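Local coordinates for putative lipoprotein (Campylobacter jejuni subsp. jejuni, PDB 2G5G), which probably transports heme, which it binds as a cofacial pair through a tyrosine ligand in a dimer, at residues N165-Q170 against I196-D201; H179-N182 against E188-D191. All coordinates share one frame; numbering follows the deposited sequence.

Contact 1: N165-Q170 against I196-D201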
ATOM      1  N   ASN A 165     -18.760   4.318  15.416  1.00 32.11           N
ATOM      2  CA  ASN A 165     -18.644   5.105  14.189  1.00 32.25           C
ATOM      3  C   ASN A 165     -17.882   6.375  14.439  1.00 31.84           C
ATOM      4  O   ASN A 165     -17.151   6.836  13.572  1.00 31.42           O
ATOM      5  CB  ASN A 165     -20.021   5.435  13.595  1.00 33.57           C
ATOM      6  CG  ASN A 165     -20.811   4.203  13.267  1.00 35.80           C
ATOM      7  OD1 ASN A 165     -20.259   3.210  12.789  1.00 41.47           O
ATOM      8  ND2 ASN A 165     -22.112   4.245  13.533  1.00 40.76           N
ATOM      9  N   GLU A 166     -18.059   6.932  15.638  1.00 31.07           N
ATOM     10  CA  GLU A 166     -17.417   8.178  16.021  1.00 32.07           C
ATOM     11  C   GLU A 166     -15.899   7.995  16.032  1.00 29.85           C
ATOM     12  O   GLU A 166     -15.166   8.806  15.494  1.00 29.67           O
ATOM     13  CB  GLU A 166     -17.934   8.606  17.403  1.00 31.70           C
ATOM     14  CG  GLU A 166     -17.528   9.996  17.878  1.00 36.46           C
ATOM     15  CD  GLU A 166     -17.927  10.293  19.346  1.00 36.41           C
ATOM     16  OE1 GLU A 166     -18.767   9.560  19.928  1.00 44.22           O
ATOM     17  OE2 GLU A 166     -17.399  11.276  19.917  1.00 42.51           O
ATOM     18  N   VAL A 167     -15.427   6.930  16.668  1.00 29.76           N
ATOM     19  CA  VAL A 167     -13.983   6.608  16.648  1.00 27.79           C
ATOM     20  C   VAL A 167     -13.450   6.395  15.219  1.00 27.59           C
ATOM     21  O   VAL A 167     -12.424   6.995  14.824  1.00 27.03           O
ATOM     22  CB  VAL A 167     -13.693   5.377  17.544  1.00 28.53           C
ATOM     23  CG1 VAL A 167     -12.249   4.870  17.317  1.00 27.25           C
ATOM     24  CG2 VAL A 167     -13.955   5.758  19.047  1.00 26.10           C
ATOM     25  N   LYS A 168     -14.147   5.547  14.463  1.00 27.91           N
ATOM     26  CA  LYS A 168     -13.782   5.250  13.067  1.00 29.88           C
ATOM     27  C   LYS A 168     -13.729   6.481  12.184  1.00 29.90           C
ATOM     28  O   LYS A 168     -12.838   6.601  11.360  1.00 29.48           O
ATOM     29  CB  LYS A 168     -14.708   4.204  12.452  1.00 28.59           C
ATOM     30  CG  LYS A 168     -14.442   2.811  12.934  1.00 31.40           C
ATOM     31  CD  LYS A 168     -15.487   1.860  12.407  1.00 35.26           C
ATOM     32  CE  LYS A 168     -15.115   0.429  12.767  1.00 36.00           C
ATOM     33  NZ  LYS A 168     -16.339  -0.405  12.922  1.00 40.12           N
ATOM     34  N   LYS A 169     -14.688   7.394  12.357  1.00 31.84           N
ATOM     35  CA  LYS A 169     -14.694   8.654  11.574  1.00 32.20           C
ATOM     36  C   LYS A 169     -13.538   9.561  11.972  1.00 32.10           C
ATOM     37  O   LYS A 169     -12.917  10.195  11.119  1.00 32.09           O
ATOM     38  CB  LYS A 169     -16.018   9.405  11.745  1.00 33.16           C
ATOM     39  CG  LYS A 169     -16.258  10.445  10.651  1.00 35.53           C
ATOM     40  CD  LYS A 169     -15.811  11.823  11.086  1.00 40.23           C
ATOM     41  CE  LYS A 169     -16.506  12.934  10.247  1.00 41.16           C
ATOM     42  NZ  LYS A 169     -16.724  12.523   8.820  1.00 42.68           N
ATOM     43  N   GLN A 170     -13.230   9.628  13.270  1.00 31.44           N
ATOM     44  CA  GLN A 170     -12.078  10.419  13.695  1.00 30.83           C
ATOM     45  C   GLN A 170     -10.811   9.854  13.078  1.00 29.91           C
ATOM     46  O   GLN A 170      -9.948  10.608  12.659  1.00 29.31           O
ATOM     47  CB  GLN A 170     -11.928  10.485  15.219  1.00 30.89           C
ATOM     48  CG  GLN A 170     -12.997  11.322  15.931  1.00 31.61           C
ATOM     49  CD  GLN A 170     -12.925  11.164  17.452  1.00 31.67           C
ATOM     50  OE1 GLN A 170     -13.648  10.359  18.038  1.00 34.07           O
ATOM     51  NE2 GLN A 170     -12.040  11.921  18.082  1.00 32.02           N
ATOM     52  N   ILE A 196      -7.206  -1.166   9.524  1.00 31.71           N
ATOM     53  CA  ILE A 196      -5.842  -1.565   9.894  1.00 31.35           C
ATOM     54  C   ILE A 196      -5.370  -0.905  11.188  1.00 31.54           C
ATOM     55  O   ILE A 196      -4.730  -1.573  12.021  1.00 31.82           O
ATOM     56  CB  ILE A 196      -4.815  -1.295   8.760  1.00 31.73           C
ATOM     57  CG1 ILE A 196      -4.996  -2.322   7.632  1.00 30.77           C
ATOM     58  CG2 ILE A 196      -3.365  -1.397   9.266  1.00 32.07           C
ATOM     59  CD1 ILE A 196      -4.452  -1.823   6.317  1.00 31.93           C
ATOM     60  N   GLN A 197      -5.649   0.395  11.344  1.00 30.19           N
ATOM     61  CA  GLN A 197      -5.352   1.107  12.618  1.00 28.87           C
ATOM     62  C   GLN A 197      -6.092   0.465  13.781  1.00 27.69           C
ATOM     63  O   GLN A 197      -5.505   0.209  14.846  1.00 28.61           O
ATOM     64  CB  GLN A 197      -5.704   2.591  12.515  1.00 28.81           C
ATOM     65  CG  GLN A 197      -5.214   3.425  13.673  1.00 29.47           C
ATOM     66  CD  GLN A 197      -3.835   4.013  13.489  1.00 28.79           C
ATOM     67  OE1 GLN A 197      -3.402   4.885  14.267  1.00 30.71           O
ATOM     68  NE2 GLN A 197      -3.120   3.543  12.492  1.00 31.48           N
ATOM     69  N   GLN A 198      -7.364   0.190  13.573  1.00 26.16           N
ATOM     70  CA  GLN A 198      -8.236  -0.417  14.580  1.00 27.08           C
ATOM     71  C   GLN A 198      -7.705  -1.786  15.028  1.00 27.27           C
ATOM     72  O   GLN A 198      -7.660  -2.095  16.235  1.00 26.14           O
ATOM     73  CB  GLN A 198      -9.664  -0.564  14.028  1.00 26.00           C
ATOM     74  CG  GLN A 198     -10.449   0.770  13.931  1.00 27.44           C
ATOM     75  CD  GLN A 198     -11.423   0.946  15.074  1.00 27.52           C
ATOM     76  OE1 GLN A 198     -11.104   1.569  16.105  1.00 31.48           O
ATOM     77  NE2 GLN A 198     -12.600   0.378  14.924  1.00 26.16           N
ATOM     78  N   PHE A 199      -7.310  -2.601  14.041  1.00 26.79           N
ATOM     79  CA  PHE A 199      -6.673  -3.892  14.309  1.00 27.63           C
ATOM     80  C   PHE A 199      -5.332  -3.789  15.042  1.00 26.09           C
ATOM     81  O   PHE A 199      -5.079  -4.608  15.929  1.00 26.82           O
ATOM     82  CB  PHE A 199      -6.500  -4.702  13.010  1.00 29.31           C
ATOM     83  CG  PHE A 199      -7.680  -5.577  12.668  1.00 32.24           C
ATOM     84  CD1 PHE A 199      -8.668  -5.130  11.783  1.00 35.41           C
ATOM     85  CD2 PHE A 199      -7.778  -6.863  13.175  1.00 36.31           C
ATOM     86  CE1 PHE A 199      -9.755  -5.940  11.456  1.00 35.35           C
ATOM     87  CE2 PHE A 199      -8.864  -7.684  12.842  1.00 37.29           C
ATOM     88  CZ  PHE A 199      -9.848  -7.214  11.974  1.00 36.39           C
ATOM     89  N   LYS A 200      -4.475  -2.827  14.664  1.00 24.70           N
ATOM     90  CA  LYS A 200      -3.188  -2.583  15.326  1.00 24.62           C
ATOM     91  C   LYS A 200      -3.449  -2.247  16.788  1.00 24.31           C
ATOM     92  O   LYS A 200      -2.809  -2.790  17.683  1.00 24.12           O
ATOM     93  CB  LYS A 200      -2.421  -1.409  14.695  1.00 23.83           C
ATOM     94  CG  LYS A 200      -1.785  -1.707  13.314  1.00 26.33           C
ATOM     95  CD  LYS A 200      -1.206  -0.454  12.679  1.00 23.91           C
ATOM     96  CE  LYS A 200      -0.264  -0.826  11.509  1.00 27.53           C
ATOM     97  NZ  LYS A 200       0.170   0.419  10.831  1.00 27.09           N
ATOM     98  N   ASP A 201      -4.421  -1.371  17.016  1.00 23.60           N
ATOM     99  CA  ASP A 201      -4.804  -0.935  18.370  1.00 23.00           C
ATOM    100  C   ASP A 201      -5.311  -2.077  19.243  1.00 22.79           C
ATOM    101  O   ASP A 201      -4.947  -2.189  20.419  1.00 21.76           O
ATOM    102  CB  ASP A 201      -5.827   0.198  18.241  1.00 22.98           C
ATOM    103  CG  ASP A 201      -5.176   1.501  17.826  1.00 23.87           C
ATOM    104  OD1 ASP A 201      -3.934   1.631  17.995  1.00 23.85           O
ATOM    105  OD2 ASP A 201      -5.883   2.404  17.308  1.00 23.23           O
TER
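Lys168 and Gln198 meet where helices 165-179 and 187-210 come together, their CA atoms 8.1 Å apart as the nearest backbone pair of the two segments. The touch is van der Waals. The aliphatic shaft of Lys168, extended beyond CG, crosses Gln198 at about a right angle, with its CG 4.1 Å from Gln198 CD. CG and CE of the lysine both pack against the amide end of Gln198. Val167 approaches the same amide with its CG1 branch, 4.6 Å from Gln198 CD; chi1 of 169° sets this methyl anti to the backbone N and swings it toward the facing helix. Gln198 reaches both neighbours because its chain bends at chi2 (-101°).

The lysine ammonium turns to its own chain, where a weak hydrogen bond to the carbonyl oxygen of Thr163 holds it while the methylenes lie against Gln198. Gln198 also packs on Thr163 and on His233, while Val167 packs on Leu232, which brings helix 230-236 to the same junction.

Branched Val167 suits a buried helix face, Lys168 suits a margin where methylenes can pack while the charge lies elsewhere, and the long, bendable chain of Gln198 can reach them both. The chemistry implies a light junction of helices, 118 Å² in all, in which methylenes and a methyl pack about one amide.

Contact 2: H179-N182 against E188-D191. With HEM (protoporphyrin IX containing Fe), chain B.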
ATOM      1  N   HIS A 179      -2.161  11.613   5.002  1.00 52.51           N
ATOM      2  CA  HIS A 179      -1.686  11.134   3.718  1.00 53.91           C
ATOM      3  C   HIS A 179      -2.145  12.028   2.565  1.00 55.09           C
ATOM      4  O   HIS A 179      -1.784  11.789   1.412  1.00 55.55           O
ATOM      5  CB  HIS A 179      -2.103   9.670   3.509  1.00 53.77           C
ATOM      6  CG  HIS A 179      -1.459   8.715   4.473  1.00 52.60           C
ATOM      7  ND1 HIS A 179      -2.176   8.009   5.416  1.00 52.20           N
ATOM      8  CD2 HIS A 179      -0.165   8.360   4.647  1.00 51.66           C
ATOM      9  CE1 HIS A 179      -1.354   7.253   6.120  1.00 51.26           C
ATOM     10  NE2 HIS A 179      -0.125   7.454   5.679  1.00 50.29           N
ATOM     11  N   LYS A 180      -2.907  13.074   2.897  1.00 56.26           N
ATOM     12  CA  LYS A 180      -3.471  14.012   1.920  1.00 57.25           C
ATOM     13  C   LYS A 180      -4.286  13.234   0.883  1.00 57.77           C
ATOM     14  O   LYS A 180      -4.067  13.368  -0.318  1.00 58.17           O
ATOM     15  CB  LYS A 180      -2.374  14.859   1.243  1.00 57.46           C
ATOM     16  CG  LYS A 180      -1.579  15.799   2.168  1.00 57.94           C
ATOM     17  CD  LYS A 180      -0.297  15.147   2.701  1.00 58.99           C
ATOM     18  CE  LYS A 180       0.357  15.981   3.809  1.00 59.39           C
ATOM     19  NZ  LYS A 180       1.069  17.188   3.286  1.00 60.54           N
ATOM     20  N   LEU A 181      -5.197  12.393   1.366  1.00 58.18           N
ATOM     21  CA  LEU A 181      -6.022  11.547   0.505  1.00 58.83           C
ATOM     22  C   LEU A 181      -7.455  12.046   0.516  1.00 59.15           C
ATOM     23  O   LEU A 181      -8.172  11.861   1.511  1.00 59.24           O
ATOM     24  CB  LEU A 181      -5.993  10.087   0.985  1.00 59.00           C
ATOM     25  CG  LEU A 181      -5.018   9.010   0.494  1.00 58.89           C
ATOM     26  CD1 LEU A 181      -3.699   9.538  -0.055  1.00 59.37           C
ATOM     27  CD2 LEU A 181      -4.774   8.049   1.649  1.00 59.52           C
ATOM     28  N   ASN A 182      -7.864  12.677  -0.587  1.00 59.37           N
ATOM     29  CA  ASN A 182      -9.230  13.177  -0.752  1.00 59.64           C
ATOM     30  C   ASN A 182     -10.298  12.147  -0.352  1.00 59.65           C
ATOM     31  O   ASN A 182     -10.419  11.096  -0.989  1.00 59.89           O
ATOM     32  CB  ASN A 182      -9.455  13.648  -2.196  1.00 59.82           C
ATOM     33  CG  ASN A 182     -10.896  14.028  -2.464  1.00 60.21           C
ATOM     34  OD1 ASN A 182     -11.649  13.265  -3.068  1.00 60.29           O
ATOM     35  ND2 ASN A 182     -11.295  15.207  -1.997  1.00 61.19           N
ATOM     36  N   GLU A 188     -12.461   4.026  -0.372  1.00 50.75           N
ATOM     37  CA  GLU A 188     -12.284   2.604  -0.128  1.00 49.46           C
ATOM     38  C   GLU A 188     -10.937   2.331   0.527  1.00 47.77           C
ATOM     39  O   GLU A 188     -10.850   1.519   1.458  1.00 47.23           O
ATOM     40  CB  GLU A 188     -12.468   1.794  -1.416  1.00 49.50           C
ATOM     41  CG  GLU A 188     -13.929   1.448  -1.679  1.00 50.00           C
ATOM     42  CD  GLU A 188     -14.198   0.922  -3.099  1.00 51.21           C
ATOM     43  OE1 GLU A 188     -13.700   1.522  -4.086  1.00 51.52           O
ATOM     44  OE2 GLU A 188     -14.934  -0.093  -3.219  1.00 52.86           O
ATOM     45  N   LEU A 189      -9.911   3.036   0.050  1.00 45.95           N
ATOM     46  CA  LEU A 189      -8.583   2.999   0.638  1.00 44.74           C
ATOM     47  C   LEU A 189      -8.579   3.454   2.110  1.00 44.39           C
ATOM     48  O   LEU A 189      -7.957   2.806   2.959  1.00 44.07           O
ATOM     49  CB  LEU A 189      -7.599   3.857  -0.171  1.00 44.51           C
ATOM     50  CG  LEU A 189      -6.214   4.010   0.469  1.00 44.14           C
ATOM     51  CD1 LEU A 189      -5.492   2.668   0.544  1.00 41.31           C
ATOM     52  CD2 LEU A 189      -5.376   5.041  -0.258  1.00 44.12           C
ATOM     53  N   LEU A 190      -9.264   4.564   2.393  1.00 43.22           N
ATOM     54  CA  LEU A 190      -9.248   5.154   3.730  1.00 42.39           C
ATOM     55  C   LEU A 190      -9.945   4.246   4.739  1.00 41.73           C
ATOM     56  O   LEU A 190      -9.479   4.115   5.874  1.00 41.79           O
ATOM     57  CB  LEU A 190      -9.830   6.570   3.734  1.00 42.19           C
ATOM     58  CG  LEU A 190      -8.922   7.691   3.225  1.00 42.65           C
ATOM     59  CD1 LEU A 190      -9.745   8.945   2.902  1.00 41.87           C
ATOM     60  CD2 LEU A 190      -7.792   8.007   4.208  1.00 40.98           C
ATOM     61  N   ASP A 191     -11.027   3.596   4.319  1.00 40.56           N
ATOM     62  CA  ASP A 191     -11.735   2.661   5.178  1.00 40.32           C
ATOM     63  C   ASP A 191     -10.871   1.429   5.492  1.00 39.61           C
ATOM     64  O   ASP A 191     -11.019   0.836   6.556  1.00 39.12           O
ATOM     65  CB  ASP A 191     -13.067   2.215   4.559  1.00 40.52           C
ATOM     66  CG  ASP A 191     -14.192   3.266   4.704  1.00 42.71           C
ATOM     67  OD1 ASP A 191     -14.062   4.243   5.488  1.00 41.93           O
ATOM     68  OD2 ASP A 191     -15.230   3.098   4.015  1.00 44.08           O
TER
HETATM   69  CHA HEM B 605      -2.828  -0.612  -4.136  1.00 50.73           C
HETATM   70  CHB HEM B 605      -1.384  -3.107  -0.172  1.00 50.72           C
HETATM   71  CHC HEM B 605      -1.114   0.961   2.447  1.00 48.93           C
HETATM   72  CHD HEM B 605      -2.447   3.491  -1.504  1.00 49.58           C
HETATM   73  C1A HEM B 605      -2.481  -1.649  -3.278  1.00 51.07           C
HETATM   74  C2A HEM B 605      -2.493  -3.071  -3.601  1.00 52.83           C
HETATM   75  C3A HEM B 605      -2.094  -3.745  -2.506  1.00 51.33           C
HETATM   76  C4A HEM B 605      -1.807  -2.790  -1.455  1.00 50.74           C
HETATM   77  CMA HEM B 605      -1.948  -5.276  -2.361  1.00 51.84           C
HETATM   78  CAA HEM B 605      -2.909  -3.674  -4.971  1.00 53.79           C
HETATM   79  CBA HEM B 605      -1.775  -3.535  -5.988  1.00 57.68           C
HETATM   80  CGA HEM B 605      -2.244  -3.488  -7.443  1.00 58.75           C
HETATM   81  O1A HEM B 605      -3.347  -4.021  -7.769  1.00 59.05           O
HETATM   82  O2A HEM B 605      -1.499  -2.910  -8.290  1.00 57.46           O
HETATM   83  C1B HEM B 605      -1.286  -2.261   0.918  1.00 49.90           C
HETATM   84  C2B HEM B 605      -1.140  -2.641   2.317  1.00 49.71           C
HETATM   85  C3B HEM B 605      -1.065  -1.523   3.052  1.00 49.32           C
HETATM   86  C4B HEM B 605      -1.154  -0.383   2.140  1.00 48.68           C
HETATM   87  CMB HEM B 605      -1.092  -4.087   2.855  1.00 49.80           C
HETATM   88  CAB HEM B 605      -0.910  -1.476   4.598  1.00 50.31           C
HETATM   89  CBB HEM B 605      -0.698  -0.320   5.242  1.00 49.73           C
HETATM   90  C1C HEM B 605      -1.429   2.001   1.595  1.00 48.53           C
HETATM   91  C2C HEM B 605      -1.422   3.413   1.937  1.00 49.11           C
HETATM   92  C3C HEM B 605      -1.783   4.103   0.846  1.00 49.14           C
HETATM   93  C4C HEM B 605      -2.039   3.157  -0.228  1.00 49.09           C
HETATM   94  CMC HEM B 605      -1.049   3.998   3.319  1.00 48.99           C
HETATM   95  CAC HEM B 605      -1.920   5.641   0.726  1.00 49.95           C
HETATM   96  CBC HEM B 605      -0.904   6.453   1.042  1.00 50.86           C
HETATM   97  C1D HEM B 605      -2.681   2.671  -2.591  1.00 49.31           C
HETATM   98  C2D HEM B 605      -3.069   3.117  -3.913  1.00 49.81           C
HETATM   99  C3D HEM B 605      -3.188   1.836  -4.751  1.00 51.18           C
HETATM  100  C4D HEM B 605      -2.856   0.746  -3.845  1.00 49.81           C
HETATM  101  CMD HEM B 605      -3.309   4.573  -4.371  1.00 49.85           C
HETATM  102  CAD HEM B 605      -3.577   1.742  -6.247  1.00 52.75           C
HETATM  103  CBD HEM B 605      -2.481   0.981  -6.991  1.00 57.43           C
HETATM  104  CGD HEM B 605      -1.914   1.811  -8.119  1.00 60.88           C
HETATM  105  O1D HEM B 605      -0.773   2.323  -7.970  1.00 63.31           O
HETATM  106  O2D HEM B 605      -2.593   1.958  -9.172  1.00 61.06           O
HETATM  107  NA  HEM B 605      -2.064  -1.517  -1.954  1.00 49.98           N
HETATM  108  NB  HEM B 605      -1.282  -0.879   0.860  1.00 48.53           N
HETATM  109  NC  HEM B 605      -1.804   1.887   0.260  1.00 48.41           N
HETATM  110  ND  HEM B 605      -2.574   1.289  -2.604  1.00 48.77           N
HETATM  111 FE   HEM B 605      -2.103   0.196  -0.767  1.00 46.86          FE
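Leu181, Leu189 and Leu190 form a small apolar cluster that closes the turn between helices 165-179 and 187-210. Leu181 sits centrally: its CD2 lies 3.6 Å from CD2 of Leu189, the two side chains crossing at about a right angle, and 4.0 Å from CD2 of Leu190. Leu190 also sends CD1 across to the loop backbone, 3.6 Å from the carbonyl oxygen of Leu181, and packs on Phe172 and Ile175 of helix 165-179.

A second set of apolar contacts belongs to the heme. Leu189 CD1 stands 3.6 Å from HEM C4C and Leu189 CD2 3.5 Å from HEM CHD, so both methyls rest over one face of the porphyrin. With chi1 at 173°, CG is anti to the backbone N, which carries the branched end from the helix toward the ring. Leu181 CD2 meets the vinyl substituent, 3.8 Å from HEM CAC. His179 turns a ring face to the periphery, with the heme methyl CMC 4.2 Å above its plane and offset toward its rim.

Hydrogen bonds fix the loop from its flanks. The carbonyl oxygen of Leu181 accepts from Ser176 OG, and Asn182 OD1 accepts from the backbone N of Glu185. Lys180, with a positive phi of 55°, ends the helical run, and Leu181 follows with its side chain toward helix 187-210.

Leucine's short branched end fits here, since a single methyl can touch both protein and porphyrin, as CD2 does in Leu181 and Leu189. Lys200 of the second subunit hydrogen-bonds this same heme, so both chains hold it, consistent with heme binding linked to dimerization.

How the contacts relate
Both contacts join helix 187-210 to the helix or loop that precedes it, and contact 2 is nested within the chain closed by contact 1. Their centres lie 14 Å apart, with nearest atoms about 5 Å apart and no touch. Contact 1 lies nearer the centre of the chain, about 16 Å against 24 Å, and its mostly buried junction packs aliphatic chains around an amide beside helix 230-236, which touches Val167 and Gln198. Contact 2, farther out and partly buried, is built mainly of leucines and faces a heme. Helix 187-210 connects the two: Leu189 in contact 2 and Ile196 in the contact 1 segment both line the heme pocket.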